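Local atomic coordinates of osmotically inducible lipoprotein OsmE (Pseudomonas aeruginosa PAO1, PDB entry 4DM5), a protein that is of unknown function but, as an osmotically inducible lipoprotein with a BamE-like domain, is probably anchored in a membrane. Residues Pro50-Tyr56 against Phe67-Gly73. Residues are numbered along the deposited sequence; the frame is centred on the assembly and turned at random.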
loop_
_atom_site.group_PDB
_atom_site.type_symbol
_atom_site.label_atom_id
_atom_site.label_comp_id
_atom_site.label_asym_id
_atom_site.label_seq_id
_atom_site.Cartn_x
_atom_site.Cartn_y
_atom_site.Cartn_z
ATOM N N PRO A 50 -7.427 13.097 -4.351
ATOM C CA PRO A 50 -8.128 12.898 -3.074
ATOM C C PRO A 50 -7.758 11.496 -2.511
ATOM O O PRO A 50 -7.455 10.540 -3.273
ATOM C CB PRO A 50 -9.613 12.954 -3.497
ATOM C CG PRO A 50 -9.584 14.066 -4.517
ATOM C CD PRO A 50 -8.316 13.776 -5.325
ATOM N N GLY A 51 -7.795 11.395 -1.193
ATOM C CA GLY A 51 -7.722 10.085 -0.519
ATOM C C GLY A 51 -6.411 10.027 0.259
ATOM O O GLY A 51 -5.738 11.074 0.461
ATOM N N SER A 52 -5.971 8.847 0.628
ATOM C CA SER A 52 -4.963 8.702 1.583
ATOM C C SER A 52 -4.149 7.444 1.230
ATOM O O SER A 52 -4.469 6.741 0.287
ATOM C CB SER A 52 -5.501 8.478 2.931
ATOM O OG SER A 52 -6.291 7.345 2.879
ATOM N N CYS A 53 -3.050 7.312 1.901
ATOM C CA CYS A 53 -2.114 6.207 1.520
ATOM C C CYS A 53 -1.538 5.614 2.823
ATOM O O CYS A 53 -1.122 6.313 3.733
ATOM C CB CYS A 53 -1.017 6.781 0.638
ATOM S SG CYS A 53 0.052 5.497 -0.057
ATOM N N ASN A 54 -1.439 4.277 2.870
ATOM C CA ASN A 54 -0.758 3.605 3.973
ATOM C C ASN A 54 0.546 2.998 3.510
ATOM O O ASN A 54 0.588 2.337 2.429
ATOM C CB ASN A 54 -1.598 2.372 4.413
ATOM C CG ASN A 54 -2.958 2.688 5.110
ATOM O OD1 ASN A 54 -3.226 3.847 5.375
ATOM N ND2 ASN A 54 -3.743 1.665 5.415
ATOM N N SER A 55 1.584 3.230 4.295
ATOM C CA SER A 55 2.944 2.688 3.866
ATOM C C SER A 55 3.249 1.526 4.766
ATOM O O SER A 55 3.030 1.579 6.015
ATOM C CB SER A 55 4.073 3.681 4.059
ATOM O OG SER A 55 4.051 4.711 3.112
ATOM N N TYR A 56 3.901 0.483 4.217
ATOM C CA TYR A 56 4.323 -0.725 4.986
ATOM C C TYR A 56 5.694 -1.147 4.583
ATOM O O TYR A 56 6.227 -0.688 3.498
ATOM C CB TYR A 56 3.401 -1.906 4.670
ATOM C CG TYR A 56 1.912 -1.585 4.831
ATOM C CD1 TYR A 56 1.306 -1.872 6.045
ATOM C CD2 TYR A 56 1.171 -1.046 3.823
ATOM C CE1 TYR A 56 -0.059 -1.620 6.231
ATOM C CE2 TYR A 56 -0.220 -0.756 3.942
ATOM C CZ TYR A 56 -0.826 -1.090 5.181
ATOM O OH TYR A 56 -2.153 -0.894 5.376
ATOM N N PHE A 67 5.832 -1.350 0.610
ATOM C CA PHE A 67 4.579 -1.615 -0.029
ATOM C C PHE A 67 3.629 -0.498 0.383
ATOM O O PHE A 67 3.727 0.019 1.506
ATOM C CB PHE A 67 4.015 -2.965 0.444
ATOM C CG PHE A 67 2.914 -3.471 -0.432
ATOM C CD1 PHE A 67 3.148 -4.127 -1.644
ATOM C CD2 PHE A 67 1.599 -3.417 0.045
ATOM C CE1 PHE A 67 2.094 -4.613 -2.375
ATOM C CE2 PHE A 67 0.548 -3.895 -0.738
ATOM C CZ PHE A 67 0.790 -4.521 -1.987
ATOM N N TYR A 68 2.659 -0.220 -0.437
ATOM C CA TYR A 68 1.604 0.801 -0.089
ATOM C C TYR A 68 0.243 0.238 -0.445
ATOM O O TYR A 68 0.083 -0.595 -1.354
ATOM C CB TYR A 68 1.839 2.145 -0.770
ATOM C CG TYR A 68 1.321 2.238 -2.148
ATOM C CD1 TYR A 68 0.002 2.555 -2.472
ATOM C CD2 TYR A 68 2.189 1.922 -3.255
ATOM C CE1 TYR A 68 -0.534 2.552 -3.726
ATOM C CE2 TYR A 68 1.688 1.994 -4.572
ATOM C CZ TYR A 68 0.316 2.244 -4.812
ATOM O OH TYR A 68 -0.182 2.312 -6.091
ATOM N N VAL A 69 -0.760 0.788 0.240
ATOM C CA VAL A 69 -2.131 0.704 -0.252
ATOM C C VAL A 69 -2.759 2.111 -0.258
ATOM O O VAL A 69 -2.562 2.842 0.744
ATOM C CB VAL A 69 -2.980 -0.183 0.734
ATOM C CG1 VAL A 69 -4.438 -0.267 0.254
ATOM C CG2 VAL A 69 -2.398 -1.599 0.805
ATOM N N SER A 70 -3.308 2.480 -1.404
ATOM C CA SER A 70 -3.931 3.818 -1.476
ATOM C C SER A 70 -5.423 3.688 -1.551
ATOM O O SER A 70 -5.991 2.678 -2.018
ATOM C CB SER A 70 -3.384 4.584 -2.681
ATOM O OG SER A 70 -3.741 3.973 -3.935
ATOM N N PHE A 71 -6.058 4.797 -1.080
ATOM C CA PHE A 71 -7.470 4.860 -1.029
ATOM C C PHE A 71 -7.951 6.108 -1.751
ATOM O O PHE A 71 -7.253 7.153 -1.702
ATOM C CB PHE A 71 -7.987 4.998 0.422
ATOM C CG PHE A 71 -7.571 3.852 1.285
ATOM C CD1 PHE A 71 -8.372 2.700 1.425
ATOM C CD2 PHE A 71 -6.282 3.873 1.920
ATOM C CE1 PHE A 71 -7.931 1.644 2.184
ATOM C CE2 PHE A 71 -5.843 2.774 2.654
ATOM C CZ PHE A 71 -6.663 1.682 2.825
ATOM N N ASP A 72 -9.073 5.983 -2.494
ATOM C CA ASP A 72 -9.619 7.162 -3.162
ATOM C C ASP A 72 -10.311 8.133 -2.187
ATOM O O ASP A 72 -10.330 7.934 -0.967
ATOM C CB ASP A 72 -10.535 6.706 -4.341
ATOM C CG ASP A 72 -11.819 6.005 -3.853
ATOM O OD1 ASP A 72 -12.221 6.131 -2.670
ATOM O OD2 ASP A 72 -12.433 5.175 -4.610
ATOM N N GLY A 73 -10.927 9.188 -2.712
ATOM C CA GLY A 73 -11.569 10.187 -1.815
ATOM C C GLY A 73 -12.764 9.649 -1.054
ATOM O O GLY A 73 -13.139 10.242 -0.039
HETATM O O HOH W 1 -9.021 7.912 1.721
#
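Asn54 and Val69 exchange two backbone hydrogen bonds, the straighter running from Asn54 N to Val69 O at 2.8 Å (176° at the hydrogen). With Tyr56 and Phe67, joined the same way, they pair the two inner strands of the four-stranded antiparallel sheet of this BamE-like domain, as a beta hairpin. At the open end of the hairpin, away from its turn, a water bridges Ser52 OG and Asp72 O. The pairing illustrates how antiparallel strands sort alternate side chains to two faces. Here helix 30-37 packs on one face, against Ser52, Tyr56 and Phe71, and helix 85-94 on the other, against Cys53 and Tyr68. On the first, Asn54 ND2 donates to Tyr56 OH over 3.0 Å, which ties the amide to the phenol. The same ND2 lies at the edge of the Phe71 ring, 3.6 Å from CE2, with the amide and ring planes 59° apart. CG of Tyr56 stands anti to the carbonyl carbon (chi1 -52°), carrying the ring across to the partner strand, where CE2 meets Val69 CG2 at 3.9 Å. The other face holds Cys53, whose disulfide to Cys85 fastens helix 85-94 to the sheet. Cys53 SG approaches the Tyr68 ring obliquely, 3.8 Å from CD1.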